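Local atomic coordinates of uncharacterized protein PSPTO_3016 (Pseudomonas syringae pv. tomato, PDB entry 3H9X), a protein that is of unknown function but probably binds DNA through the double-wing motif of the MmcQ/YjbR family. Residues Asp63-Pro68 with Glu89-Val94. Numbering follows the deposited sequence.
Sequences DLKVQP and EHWITV
Trp91 lies across the neighbouring strand at Lys65, its partner in a non-hydrogen-bonded antiparallel pair, and illustrates how an indole can lean over such a pair. The aliphatic part of Lys65 covers one face: CB sits 3.8 Å from the centroid of the six-membered ring, 7° off its normal, a CH-pi contact. The indole reaches this place because its CG stands anti to its own carbonyl carbon, and the ring then extends across the partner strand until its CZ3 edge comes within 3.6 Å of Asp63 O. Still beside the indole, the lysine chain bends at chi3 and chi4, bringing NZ alongside His90, 3.8 Å from its CB. On the same face of the sheet, Thr93 OG1 donates to Asp63 OD1 over 2.7 Å, approaching 39° out of the carboxylate plane. Leu64 and Ile92 point to the opposite face, where Ile92 CG1 also meets CG2 of Val66, just past the strand, at 3.8 Å, the two side chains nearly perpendicular.

The backbone fixes this register. Leu64 and Ile92 exchange N-H to O bonds of 3.0 Å each way, and past the end of strand 58-65 the pairing is prolonged by Val66 N to His90 O, 2.9 Å and nearly straight at 171°. Further out, helix 71-74 packs against Val66 and Ile92, helix 102-115 covers Leu64, and Ser112 OG bonds Lys65 N. Thr93 OG1 in turn receives a bond from Tyr84 N.

Strands 58-65 and 91-95 are thus joined within the five-stranded antiparallel sheet by backbone hydrogen bonds, with an aromatic and polar set of side chains on one face and an apolar set on the other. Thr93 OG1 links the carboxylate of buried Asp63 to the Tyr84 N-H, so two hydrogen bonds hold the hydroxyl.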
ATOM      1  N   ASP A  63      -1.045   1.185   0.019  1.00 35.31           N
ATOM      2  CA  ASP A  63      -2.286   0.879  -0.667  1.00 34.25           C
ATOM      3  C   ASP A  63      -1.935   0.094  -1.903  1.00 29.29           C
ATOM      4  O   ASP A  63      -1.034   0.466  -2.657  1.00 32.85           O
ATOM      5  CB  ASP A  63      -3.020   2.160  -1.015  1.00 37.15           C
ATOM      6  CG  ASP A  63      -3.912   2.623   0.116  1.00 44.76           C
ATOM      7  OD1 ASP A  63      -3.563   2.397   1.298  1.00 48.88           O
ATOM      8  OD2 ASP A  63      -4.960   3.225  -0.166  1.00 50.16           O
ATOM      9  N   LEU A  64      -2.657  -1.006  -2.083  1.00 22.25           N
ATOM     10  CA  LEU A  64      -2.453  -1.926  -3.192  1.00 31.35           C
ATOM     11  C   LEU A  64      -3.765  -2.189  -3.908  1.00 30.30           C
ATOM     12  O   LEU A  64      -4.822  -2.153  -3.295  1.00 33.98           O
ATOM     13  CB  LEU A  64      -1.868  -3.239  -2.652  1.00 31.51           C
ATOM     14  CG  LEU A  64      -0.341  -3.420  -2.598  1.00 41.33           C
ATOM     15  CD1 LEU A  64       0.358  -2.143  -2.187  1.00 30.51           C
ATOM     16  CD2 LEU A  64      -0.010  -4.553  -1.640  1.00 41.68           C
ATOM     17  N   LYS A  65      -3.707  -2.451  -5.207  1.00 39.73           N
ATOM     18  CA  LYS A  65      -4.927  -2.712  -5.972  1.00 41.26           C
ATOM     19  C   LYS A  65      -5.209  -4.202  -6.015  1.00 38.41           C
ATOM     20  O   LYS A  65      -4.307  -5.014  -6.189  1.00 36.67           O
ATOM     21  CB  LYS A  65      -4.770  -2.172  -7.391  1.00 50.45           C
ATOM     22  CG  LYS A  65      -6.040  -2.125  -8.225  1.00 56.39           C
ATOM     23  CD  LYS A  65      -5.699  -1.626  -9.634  1.00 61.77           C
ATOM     24  CE  LYS A  65      -6.660  -0.549 -10.126  1.00 63.58           C
ATOM     25  NZ  LYS A  65      -8.088  -0.976 -10.099  1.00 64.12           N
ATOM     26  N   VAL A  66      -6.467  -4.570  -5.845  1.00 39.31           N
ATOM     27  CA  VAL A  66      -6.821  -5.975  -5.875  1.00 35.37           C
ATOM     28  C   VAL A  66      -8.086  -6.148  -6.684  1.00 40.87           C
ATOM     29  O   VAL A  66      -8.695  -5.167  -7.118  1.00 44.60           O
ATOM     30  CB  VAL A  66      -7.044  -6.537  -4.452  1.00 38.06           C
ATOM     31  CG1 VAL A  66      -5.802  -6.288  -3.594  1.00 43.08           C
ATOM     32  CG2 VAL A  66      -8.251  -5.896  -3.810  1.00 35.22           C
ATOM     33  N   GLN A  67      -8.469  -7.397  -6.912  1.00 44.37           N
ATOM     34  CA  GLN A  67      -9.685  -7.681  -7.654  1.00 45.08           C
ATOM     35  C   GLN A  67     -10.875  -7.472  -6.723  1.00 45.84           C
ATOM     36  O   GLN A  67     -10.910  -7.993  -5.609  1.00 44.18           O
ATOM     37  CB  GLN A  67      -9.650  -9.107  -8.176  1.00 49.32           C
ATOM     38  CG  GLN A  67      -8.573  -9.330  -9.209  1.00 60.95           C
ATOM     39  CD  GLN A  67      -7.782 -10.596  -8.948  1.00 76.15           C
ATOM     40  OE1 GLN A  67      -8.314 -11.707  -9.021  1.00 73.11           O
ATOM     41  NE2 GLN A  67      -6.499 -10.434  -8.627  1.00 79.39           N
ATOM     42  N   PRO A  68     -11.872  -6.705  -7.179  1.00 48.65           N
ATOM     43  CA  PRO A  68     -13.071  -6.412  -6.390  1.00 48.01           C
ATOM     44  C   PRO A  68     -13.708  -7.590  -5.630  1.00 51.77           C
ATOM     45  O   PRO A  68     -14.325  -7.382  -4.584  1.00 55.04           O
ATOM     46  CB  PRO A  68     -14.009  -5.781  -7.419  1.00 48.10           C
ATOM     47  CG  PRO A  68     -13.550  -6.402  -8.728  1.00 49.35           C
ATOM     48  CD  PRO A  68     -12.062  -6.318  -8.587  1.00 41.08           C
ATOM     49  N   GLU A  89     -13.618  -0.173  -3.485  1.00 39.79           N
ATOM     50  CA  GLU A  89     -13.999  -1.403  -4.171  1.00 45.84           C
ATOM     51  C   GLU A  89     -12.856  -2.011  -4.978  1.00 44.28           C
ATOM     52  O   GLU A  89     -12.937  -3.153  -5.437  1.00 46.39           O
ATOM     53  CB  GLU A  89     -15.194  -1.131  -5.081  1.00 53.03           C
ATOM     54  CG  GLU A  89     -16.463  -0.802  -4.330  1.00 66.12           C
ATOM     55  CD  GLU A  89     -17.540  -0.247  -5.230  1.00 79.27           C
ATOM     56  OE1 GLU A  89     -17.901  -0.932  -6.219  1.00 75.01           O
ATOM     57  OE2 GLU A  89     -18.020   0.877  -4.951  1.00 86.14           O
ATOM     58  N   HIS A  90     -11.780  -1.248  -5.143  1.00 42.67           N
ATOM     59  CA  HIS A  90     -10.631  -1.719  -5.904  1.00 38.54           C
ATOM     60  C   HIS A  90      -9.309  -1.679  -5.145  1.00 40.25           C
ATOM     61  O   HIS A  90      -8.339  -2.350  -5.543  1.00 37.87           O
ATOM     62  CB  HIS A  90     -10.505  -0.905  -7.180  1.00 37.99           C
ATOM     63  CG  HIS A  90     -11.590  -1.178  -8.165  1.00 36.26           C
ATOM     64  ND1 HIS A  90     -11.568  -2.265  -9.009  1.00 41.90           N
ATOM     65  CD2 HIS A  90     -12.750  -0.528  -8.412  1.00 34.52           C
ATOM     66  CE1 HIS A  90     -12.669  -2.272  -9.739  1.00 43.04           C
ATOM     67  NE2 HIS A  90     -13.402  -1.229  -9.397  1.00 42.56           N
ATOM     68  N   TRP A  91      -9.263  -0.902  -4.062  1.00 31.10           N
ATOM     69  CA  TRP A  91      -8.032  -0.796  -3.291  1.00 34.97           C
ATOM     70  C   TRP A  91      -8.130  -1.334  -1.872  1.00 36.25           C
ATOM     71  O   TRP A  91      -9.215  -1.481  -1.308  1.00 34.64           O
ATOM     72  CB  TRP A  91      -7.503   0.651  -3.289  1.00 30.56           C
ATOM     73  CG  TRP A  91      -7.041   1.114  -4.669  1.00 37.21           C
ATOM     74  CD1 TRP A  91      -7.840   1.459  -5.726  1.00 37.11           C
ATOM     75  CD2 TRP A  91      -5.691   1.173  -5.159  1.00 34.83           C
ATOM     76  NE1 TRP A  91      -7.077   1.718  -6.836  1.00 37.81           N
ATOM     77  CE2 TRP A  91      -5.754   1.549  -6.518  1.00 40.93           C
ATOM     78  CE3 TRP A  91      -4.434   0.936  -4.584  1.00 36.99           C
ATOM     79  CZ2 TRP A  91      -4.609   1.701  -7.310  1.00 42.41           C
ATOM     80  CZ3 TRP A  91      -3.292   1.086  -5.373  1.00 37.95           C
ATOM     81  CH2 TRP A  91      -3.389   1.463  -6.719  1.00 40.89           C
ATOM     82  N   ILE A  92      -6.956  -1.633  -1.324  1.00 31.68           N
ATOM     83  CA  ILE A  92      -6.765  -2.202  -0.001  1.00 25.90           C
ATOM     84  C   ILE A  92      -5.655  -1.440   0.685  1.00 28.66           C
ATOM     85  O   ILE A  92      -4.728  -0.983   0.030  1.00 24.26           O
ATOM     86  CB  ILE A  92      -6.361  -3.675  -0.159  1.00 29.53           C
ATOM     87  CG1 ILE A  92      -7.611  -4.507  -0.320  1.00 38.46           C
ATOM     88  CG2 ILE A  92      -5.601  -4.173   1.021  1.00 34.48           C
ATOM     89  CD1 ILE A  92      -8.509  -4.362   0.867  1.00 48.27           C
ATOM     90  N   THR A  93      -5.754  -1.287   1.999  1.00 30.27           N
ATOM     91  CA  THR A  93      -4.719  -0.577   2.747  1.00 34.61           C
ATOM     92  C   THR A  93      -4.063  -1.578   3.685  1.00 31.59           C
ATOM     93  O   THR A  93      -4.718  -2.109   4.570  1.00 32.96           O
ATOM     94  CB  THR A  93      -5.307   0.594   3.590  1.00 30.34           C
ATOM     95  OG1 THR A  93      -5.763   1.639   2.722  1.00 32.49           O
ATOM     96  CG2 THR A  93      -4.253   1.160   4.542  1.00 27.24           C
ATOM     97  N   VAL A  94      -2.777  -1.850   3.481  1.00 32.69           N
ATOM     98  CA  VAL A  94      -2.069  -2.797   4.337  1.00 33.87           C
ATOM     99  C   VAL A  94      -1.211  -2.036   5.334  1.00 29.27           C
ATOM    100  O   VAL A  94      -0.447  -1.140   4.981  1.00 32.92           O
ATOM    101  CB  VAL A  94      -1.176  -3.789   3.526  1.00 26.05           C
ATOM    102  CG1 VAL A  94      -0.515  -4.787   4.470  1.00 24.65           C
ATOM    103  CG2 VAL A  94      -2.019  -4.541   2.508  1.00 27.09           C
TER